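Local coordinates for putative oxidoreductase (Klebsiella pneumoniae subsp. pneumoniae MGH 78578, PDB 3E82), which probably acts as a nucleotide-dependent oxidoreductase of the Gfo/Idh/MocA family, though its substrate and reaction have not been established, at residues V266-S270 with A271-Q275; Y303-I306 with R307-L310; L102-Q105 with E106-L110; R137-E141 with Q142-G146. One frame throughout, in Å; residues are numbered along the deposited sequence.

Contact 1 (V266-S270 with A271-Q275); sequences VVPGS and ADWGQ
With chi1 at 173°, Trp273 carries CG opposite its own backbone N, and a second torsion of -110° turns the indole so that one face lies against the backbone of Pro268 and Gly269. The carbon over that face is Pro268 CA, 3.8 Å from the centroid of the six-membered ring, a CH-pi contact made by the main chain. Gly269 N lies over the same face toward the five-membered ring, 3.1 Å from Trp273 CD1. The proline ring runs past at a slant, Pro268 CB reaching to 4.0 Å from Trp273 CE2, while Val266 CG1 stands near the indole plane at its edge. Two of three overlapping turns bring the chain back for this. In the type II turn Val267-Ser270, where Gly269 takes a positive phi of 92°, Val267 O accepts from both Ser270 N and Ser270 OG, the hydroxyl lying 2.6 Å from Val267 O in the carbonyl plane. The type I turn that follows is closed by Trp273 N bonding Ser270 O at 3.2 Å, from well above the carbonyl plane. One water donates to Ser270 OG and accepts from Asp272 N, bridging the first side chain of this turn to its third backbone N. Trp273 NE1 bonds Asp298, and Leu26 and Leu262 also pack on the indole. Overlapping beta turns packed on a buried tryptophan make up this part of the loop joining helix 258-263 to strand 280-284.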
# COMPACT_ATOMS: atom_id res chain seq x y z
N VAL B 266 -14.46 16.54 -26.00
CA VAL B 266 -14.66 15.44 -26.95
C VAL B 266 -16.09 14.95 -26.78
O VAL B 266 -16.56 14.81 -25.65
CB VAL B 266 -13.70 14.26 -26.65
CG1 VAL B 266 -14.01 13.09 -27.55
CG2 VAL B 266 -12.24 14.70 -26.82
N VAL B 267 -16.79 14.69 -27.88
CA VAL B 267 -18.18 14.22 -27.79
C VAL B 267 -18.24 12.75 -27.38
O VAL B 267 -17.66 11.89 -28.05
CB VAL B 267 -18.93 14.38 -29.14
CG1 VAL B 267 -20.31 13.75 -29.03
CG2 VAL B 267 -19.05 15.86 -29.50
N PRO B 268 -18.95 12.45 -26.28
CA PRO B 268 -19.08 11.07 -25.81
C PRO B 268 -19.64 10.16 -26.90
O PRO B 268 -20.64 10.50 -27.54
CB PRO B 268 -20.03 11.19 -24.62
CG PRO B 268 -19.73 12.57 -24.08
CD PRO B 268 -19.62 13.39 -25.36
N GLY B 269 -19.01 9.02 -27.11
CA GLY B 269 -19.49 8.10 -28.13
C GLY B 269 -18.84 8.31 -29.49
O GLY B 269 -19.10 7.56 -30.43
N SER B 270 -18.01 9.34 -29.60
CA SER B 270 -17.33 9.64 -30.86
C SER B 270 -16.17 8.66 -31.10
O SER B 270 -15.93 7.76 -30.30
CB SER B 270 -16.82 11.08 -30.88
OG SER B 270 -15.91 11.33 -29.82
N ALA B 271 -15.47 8.86 -32.21
CA ALA B 271 -14.36 8.00 -32.62
C ALA B 271 -13.43 7.46 -31.53
O ALA B 271 -13.39 6.25 -31.29
CB ALA B 271 -13.52 8.71 -33.68
N ASP B 272 -12.67 8.35 -30.90
CA ASP B 272 -11.70 7.94 -29.89
C ASP B 272 -12.19 7.96 -28.44
O ASP B 272 -11.39 7.83 -27.51
CB ASP B 272 -10.45 8.80 -30.00
CG ASP B 272 -10.00 9.00 -31.45
OD1 ASP B 272 -9.96 8.00 -32.20
OD2 ASP B 272 -9.70 10.15 -31.82
N TRP B 273 -13.50 8.11 -28.24
CA TRP B 273 -14.07 8.15 -26.90
C TRP B 273 -13.75 6.88 -26.11
O TRP B 273 -13.98 5.77 -26.58
CB TRP B 273 -15.60 8.35 -27.00
CG TRP B 273 -16.35 8.25 -25.68
CD1 TRP B 273 -17.20 7.26 -25.30
CD2 TRP B 273 -16.29 9.17 -24.58
NE1 TRP B 273 -17.69 7.50 -24.03
CE2 TRP B 273 -17.14 8.67 -23.57
CE3 TRP B 273 -15.61 10.37 -24.36
CZ2 TRP B 273 -17.32 9.32 -22.35
CZ3 TRP B 273 -15.79 11.03 -23.14
CH2 TRP B 273 -16.64 10.50 -22.15
N GLY B 274 -13.20 7.05 -24.91
CA GLY B 274 -12.88 5.90 -24.07
C GLY B 274 -11.78 4.95 -24.51
O GLY B 274 -11.57 3.91 -23.88
N GLN B 275 -11.08 5.27 -25.59
CA GLN B 275 -10.01 4.40 -26.06
C GLN B 275 -8.86 4.45 -25.07
O GLN B 275 -8.58 5.49 -24.49
CB GLN B 275 -9.54 4.83 -27.45
CG GLN B 275 -10.54 4.48 -28.55
CD GLN B 275 -10.77 2.99 -28.66
OE1 GLN B 275 -11.87 2.54 -28.97
NE2 GLN B 275 -9.72 2.21 -28.42
O HOH W 1 -13.22 11.30 -31.01

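Contact 2 (Y303-I306 with R307-L310); sequences YMLI and RDAL
Successive turns of the alpha-helix 300-310 bring Arg307 and Asp308 round to the carbonyl of Met304, and Leu310 round to Ile306. The guanidinium of Arg307 doubles back along the helix, because its chain leaves the backbone extended and then bends at chi3 (57°). One face of the group thereby comes over selenomethionine Met304, whose CB is 3.8 Å from Arg307 NH2. At the guanidinium edge, in its plane, lies the CG of Asp308. Arg307 NE bonds Asp308 OD1 at 3.3 Å in a salt bridge, and NH2 adds a weak bond to the same oxygen. The bridge is not ideal, for NE meets OD1 from above the carboxylate plane, 49° out of it. Arg307 NH1 has a separate partner in Pro31 O, so the group is gripped from two directions.

Beneath the side chains runs the regular i to i+4 ladder of the helix, from Arg307 N to Tyr303 O (2.9 Å) through to Leu310 N on Ile306 O (2.8 Å). This helix, although late in the sequence, lies against the Rossmann sheet: Leu310 touches Leu70 and Ile8, on strands 70-73 and 8-13, while Tyr303 OH bonds His23 ND1 on helix 17-28. On the apolar side Ile306 CG2 meets Leu310 CD1 at 4.1 Å, the two chains slanting past each other. Asp308 N bonds Met304 O at 2.9 Å, with an N-H...O angle of 164°.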
# COMPACT_ATOMS: atom_id res chain seq x y z
N TYR B 303 -26.05 5.93 -18.26
CA TYR B 303 -27.31 6.47 -18.76
C TYR B 303 -28.06 5.51 -19.67
O TYR B 303 -29.29 5.49 -19.68
CB TYR B 303 -27.08 7.82 -19.46
CG TYR B 303 -27.02 8.97 -18.48
CD1 TYR B 303 -28.12 9.31 -17.70
CD2 TYR B 303 -25.84 9.70 -18.29
CE1 TYR B 303 -28.07 10.35 -16.77
CE2 TYR B 303 -25.77 10.74 -17.35
CZ TYR B 303 -26.89 11.06 -16.59
OH TYR B 303 -26.83 12.07 -15.65
N MSE B 304 -27.34 4.69 -20.43
CA MSE B 304 -27.99 3.72 -21.30
C MSE B 304 -28.70 2.69 -20.43
O MSE B 304 -29.82 2.27 -20.74
CB MSE B 304 -26.96 3.04 -22.20
CG MSE B 304 -26.15 4.02 -23.02
SE MSE B 304 -24.90 3.15 -24.20
CE MSE B 304 -23.23 3.54 -23.34
N LEU B 305 -28.06 2.31 -19.34
CA LEU B 305 -28.64 1.33 -18.42
C LEU B 305 -29.77 1.93 -17.59
O LEU B 305 -30.78 1.27 -17.33
CB LEU B 305 -27.55 0.74 -17.53
CG LEU B 305 -26.49 -0.10 -18.27
CD1 LEU B 305 -25.38 -0.51 -17.31
CD2 LEU B 305 -27.14 -1.35 -18.88
N ILE B 306 -29.62 3.19 -17.18
CA ILE B 306 -30.68 3.85 -16.41
C ILE B 306 -31.89 3.94 -17.34
O ILE B 306 -33.04 3.76 -16.92
CB ILE B 306 -30.25 5.28 -15.98
CG1 ILE B 306 -29.32 5.21 -14.76
CG2 ILE B 306 -31.49 6.13 -15.74
CD1 ILE B 306 -29.99 4.83 -13.44
N ARG B 307 -31.62 4.24 -18.61
CA ARG B 307 -32.66 4.34 -19.63
C ARG B 307 -33.39 3.00 -19.70
O ARG B 307 -34.61 2.93 -19.55
CB ARG B 307 -32.03 4.64 -21.00
CG ARG B 307 -33.03 4.71 -22.16
CD ARG B 307 -32.30 4.67 -23.50
NE ARG B 307 -31.49 3.45 -23.59
CZ ARG B 307 -30.56 3.22 -24.52
NH1 ARG B 307 -30.31 4.12 -25.46
NH2 ARG B 307 -29.88 2.08 -24.48
N ASP B 308 -32.62 1.94 -19.91
CA ASP B 308 -33.20 0.61 -20.01
C ASP B 308 -33.97 0.22 -18.76
O ASP B 308 -35.02 -0.42 -18.84
CB ASP B 308 -32.10 -0.42 -20.31
CG ASP B 308 -31.44 -0.19 -21.65
OD1 ASP B 308 -32.09 0.44 -22.51
OD2 ASP B 308 -30.29 -0.63 -21.85
N ALA B 309 -33.45 0.62 -17.60
CA ALA B 309 -34.11 0.31 -16.35
C ALA B 309 -35.45 1.05 -16.27
O ALA B 309 -36.45 0.50 -15.81
CB ALA B 309 -33.22 0.70 -15.17
N LEU B 310 -35.47 2.30 -16.73
CA LEU B 310 -36.71 3.09 -16.72
C LEU B 310 -37.74 2.50 -17.67
O LEU B 310 -38.95 2.59 -17.43
CB LEU B 310 -36.43 4.54 -17.10
CG LEU B 310 -35.63 5.34 -16.07
CD1 LEU B 310 -35.42 6.77 -16.56
CD2 LEU B 310 -36.35 5.32 -14.74

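Contact 3 (L102-Q105 with E106-L110); sequences LDMQ and EAREL
The carboxylates of Asp103 and Glu106 stand nearly perpendicular, their planes 84° apart. Glu106 N approaches Asp103 OD1 almost end-on to the C-O bond, at 2.9 Å and nearly straight (166°), while Glu106 CG crowds the same oxygen at 3.0 Å. A water donates to Asp103 OD2 at 2.6 Å and, weakly, to Glu106 OE2. Met104 CE comes to the Arg108 guanidinium at a slant, 3.7 Å from Arg108 NH2. The side chains of Gln105 and Glu109 run side by side in the same direction, their flat ends tilted against each other and Gln105 NE2 3.9 Å from Glu109 OE2.

Asp103 is thus a textbook N-cap: its chi1 of 70° folds the carboxylate back toward the first turn, where Glu106 N needs an acceptor. The weak Ala107 N bond to Asp103 O (3.3 Å) begins the helical ladder, which Arg108 N continues to Met104 O. The charged ends reach further, Glu109 to Arg85 and Arg108 to Glu351.

Helix 104-116 connects strands 93-96 and 121-123 in a beta-alpha-beta unit of the Rossmann fold. Leu110 packs against helix 80-89 on the same sheet, and Met104 against helix 320-339.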
# COMPACT_ATOMS: atom_id res chain seq x y z
N LEU B 102 -25.49 13.91 2.59
CA LEU B 102 -24.38 14.31 3.44
C LEU B 102 -24.19 13.35 4.61
O LEU B 102 -23.11 13.31 5.20
CB LEU B 102 -24.56 15.75 3.92
CG LEU B 102 -24.58 16.75 2.76
CD1 LEU B 102 -24.65 18.17 3.30
CD2 LEU B 102 -23.32 16.58 1.90
N ASP B 103 -25.22 12.59 4.95
CA ASP B 103 -25.11 11.60 6.02
C ASP B 103 -25.94 10.37 5.69
O ASP B 103 -26.82 10.43 4.83
CB ASP B 103 -25.51 12.17 7.40
CG ASP B 103 -27.00 12.46 7.54
OD1 ASP B 103 -27.83 11.89 6.79
OD2 ASP B 103 -27.35 13.25 8.44
N MSE B 104 -25.67 9.27 6.36
CA MSE B 104 -26.37 8.03 6.07
C MSE B 104 -27.85 7.95 6.39
O MSE B 104 -28.60 7.30 5.66
CB MSE B 104 -25.62 6.86 6.69
CG MSE B 104 -24.26 6.67 6.03
SE MSE B 104 -23.34 5.13 6.69
CE MSE B 104 -24.34 3.76 5.74
N GLN B 105 -28.31 8.61 7.45
CA GLN B 105 -29.73 8.53 7.73
C GLN B 105 -30.56 9.14 6.60
O GLN B 105 -31.58 8.58 6.21
CB GLN B 105 -30.09 9.17 9.09
CG GLN B 105 -30.19 10.67 9.15
CD GLN B 105 -30.98 11.16 10.38
OE1 GLN B 105 -30.71 10.75 11.51
NE2 GLN B 105 -31.95 12.04 10.15
N GLU B 106 -30.12 10.27 6.04
CA GLU B 106 -30.88 10.88 4.94
C GLU B 106 -30.82 9.97 3.71
O GLU B 106 -31.79 9.87 2.97
CB GLU B 106 -30.35 12.27 4.60
CG GLU B 106 -30.36 13.23 5.79
CD GLU B 106 -30.84 14.63 5.44
OE1 GLU B 106 -30.54 15.10 4.31
OE2 GLU B 106 -31.50 15.26 6.29
N ALA B 107 -29.68 9.31 3.50
CA ALA B 107 -29.57 8.41 2.36
C ALA B 107 -30.64 7.32 2.55
O ALA B 107 -31.39 7.00 1.64
CB ALA B 107 -28.18 7.78 2.31
N ARG B 108 -30.70 6.76 3.75
CA ARG B 108 -31.68 5.71 4.02
C ARG B 108 -33.10 6.22 3.85
O ARG B 108 -33.97 5.49 3.37
CB ARG B 108 -31.50 5.15 5.44
CG ARG B 108 -30.24 4.32 5.59
CD ARG B 108 -30.19 3.56 6.91
NE ARG B 108 -29.11 2.58 6.91
CZ ARG B 108 -27.92 2.75 7.47
NH1 ARG B 108 -27.63 3.88 8.11
NH2 ARG B 108 -26.99 1.80 7.37
N GLU B 109 -33.34 7.47 4.23
CA GLU B 109 -34.67 8.05 4.10
C GLU B 109 -35.04 8.15 2.62
O GLU B 109 -36.16 7.82 2.24
CB GLU B 109 -34.73 9.42 4.78
CG GLU B 109 -34.40 9.35 6.28
CD GLU B 109 -34.57 10.68 7.00
OE1 GLU B 109 -34.28 11.74 6.40
OE2 GLU B 109 -34.97 10.65 8.19
N LEU B 110 -34.09 8.58 1.78
CA LEU B 110 -34.35 8.70 0.35
C LEU B 110 -34.64 7.33 -0.28
O LEU B 110 -35.54 7.20 -1.10
CB LEU B 110 -33.17 9.36 -0.37
CG LEU B 110 -32.95 10.84 -0.03
CD1 LEU B 110 -31.85 11.41 -0.90
CD2 LEU B 110 -34.26 11.62 -0.25
O HOH W 2 -29.85 13.72 8.96

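Contact 4 (R137-E141 with Q142-G146); sequences RQVIE and QGTLG
Leu145 reaches back beneath the end of helix 131-142 to meet Val139 and Ile140. Its CB points toward the helix; CG, set opposite the carbonyl carbon by a chi1 of -48°, comes 3.8 Å from Val139 CG1. At the tip the two methyls part company: Leu145 CD2 stays on Val139 CG1 at 3.9 Å, whereas Leu145 CD1 reaches Ile140 CG1 at 4.2 Å. Leu145 and Val139 cross at about a right angle. Thr144 lays its CB on the same methyl, 3.8 Å from Val139 CG1.

This apolar contact accompanies a Schellman motif. Gly143, with a positive phi of 88°, turns the chain out of the helix, and its N bonds Ile140 O at 3.0 Å from well above the carbonyl plane. Thr144 N makes the longer return to Val139 O, a weak bond. A type I turn, Gly143 to Gly146, then leads toward strand 148-156. A water ties this turn to the helix, donating to Ile140 O at 2.8 Å and to Gly146 O and accepting from Leu145 N. One turn back, Arg137 NE and Glu141 OE2 form a tight salt bridge of 2.6 Å, and Val139 leans on Leu280 and Ile282 of strand 280-284.

The chemistry is therefore divided: Ile140 O is held by a direct bond from Gly143 N and by a water, Val139 O by weak bonds, while buried aliphatic contacts from Val139 and Leu145 fasten the turn beyond.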
# COMPACT_ATOMS: atom_id res chain seq x y z
N ARG B 137 -10.97 -6.03 -14.38
CA ARG B 137 -12.05 -6.95 -14.08
C ARG B 137 -11.99 -8.13 -15.03
O ARG B 137 -12.19 -9.28 -14.63
CB ARG B 137 -13.41 -6.25 -14.23
CG ARG B 137 -14.60 -7.10 -13.78
CD ARG B 137 -15.93 -6.41 -14.09
NE ARG B 137 -17.08 -7.23 -13.70
CZ ARG B 137 -17.68 -7.18 -12.52
NH1 ARG B 137 -17.25 -6.35 -11.58
NH2 ARG B 137 -18.70 -7.99 -12.26
N GLN B 138 -11.70 -7.84 -16.30
CA GLN B 138 -11.61 -8.87 -17.32
C GLN B 138 -10.52 -9.89 -17.01
O GLN B 138 -10.75 -11.09 -17.10
CB GLN B 138 -11.33 -8.21 -18.68
CG GLN B 138 -11.10 -9.20 -19.81
CD GLN B 138 -10.70 -8.51 -21.11
OE1 GLN B 138 -9.69 -7.79 -21.17
NE2 GLN B 138 -11.48 -8.74 -22.16
N VAL B 139 -9.34 -9.41 -16.64
CA VAL B 139 -8.24 -10.33 -16.32
C VAL B 139 -8.59 -11.20 -15.11
O VAL B 139 -8.36 -12.41 -15.12
CB VAL B 139 -6.93 -9.56 -16.05
CG1 VAL B 139 -5.83 -10.55 -15.65
CG2 VAL B 139 -6.52 -8.78 -17.30
N ILE B 140 -9.16 -10.59 -14.07
CA ILE B 140 -9.54 -11.34 -12.88
C ILE B 140 -10.57 -12.42 -13.21
O ILE B 140 -10.40 -13.59 -12.84
CB ILE B 140 -10.16 -10.42 -11.80
CG1 ILE B 140 -9.11 -9.42 -11.30
CG2 ILE B 140 -10.72 -11.27 -10.64
CD1 ILE B 140 -9.65 -8.39 -10.31
N GLU B 141 -11.64 -12.03 -13.90
CA GLU B 141 -12.71 -12.96 -14.26
C GLU B 141 -12.26 -14.07 -15.22
O GLU B 141 -12.84 -15.16 -15.23
CB GLU B 141 -13.89 -12.19 -14.85
CG GLU B 141 -14.80 -11.61 -13.78
CD GLU B 141 -15.82 -10.64 -14.33
OE1 GLU B 141 -16.25 -10.81 -15.50
OE2 GLU B 141 -16.21 -9.71 -13.59
N GLN B 142 -11.24 -13.77 -16.02
CA GLN B 142 -10.67 -14.72 -16.97
C GLN B 142 -10.05 -15.89 -16.20
O GLN B 142 -9.87 -16.98 -16.75
CB GLN B 142 -9.56 -14.05 -17.78
CG GLN B 142 -9.93 -13.51 -19.14
CD GLN B 142 -8.87 -12.54 -19.66
OE1 GLN B 142 -7.71 -12.55 -19.22
NE2 GLN B 142 -9.27 -11.69 -20.60
N GLY B 143 -9.70 -15.64 -14.94
CA GLY B 143 -9.08 -16.66 -14.12
C GLY B 143 -7.56 -16.62 -14.30
O GLY B 143 -6.83 -17.43 -13.74
N THR B 144 -7.10 -15.65 -15.08
CA THR B 144 -5.68 -15.50 -15.37
C THR B 144 -4.77 -15.34 -14.16
O THR B 144 -3.61 -15.79 -14.19
CB THR B 144 -5.45 -14.29 -16.30
OG1 THR B 144 -6.33 -14.39 -17.42
CG2 THR B 144 -4.00 -14.25 -16.78
N LEU B 145 -5.26 -14.71 -13.10
CA LEU B 145 -4.44 -14.51 -11.92
C LEU B 145 -4.66 -15.57 -10.86
O LEU B 145 -4.05 -15.53 -9.79
CB LEU B 145 -4.74 -13.13 -11.30
CG LEU B 145 -4.76 -11.92 -12.24
CD1 LEU B 145 -5.14 -10.68 -11.46
CD2 LEU B 145 -3.41 -11.76 -12.91
N GLY B 146 -5.53 -16.54 -11.15
CA GLY B 146 -5.84 -17.55 -10.16
C GLY B 146 -6.70 -16.82 -9.15
O GLY B 146 -7.39 -15.87 -9.52
O HOH W 3 -7.87 -14.44 -12.02

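Overall arrangement
All four contacts are local and partly buried, yet each belongs to a different part of the backbone's course. Contact 3 starts a helix and contact 4 ends one, about 36 Å apart between centres: a carboxylate cap in the Rossmann part, which probably binds the nucleotide, against a glycine-led exit beside the mixed sheet. Contact 2 takes in the last turns of a helix and has no exposed residue among those that touch; its distinguishing features are charge and packing. Contact 1, without helix or strand, sets buried Trp273 and Pro268 among exposed turn residues. Contacts 1 and 2, nearest atoms about 7 Å apart, both pack on helix 17-28, whereas contact 3 packs against helix 320-339.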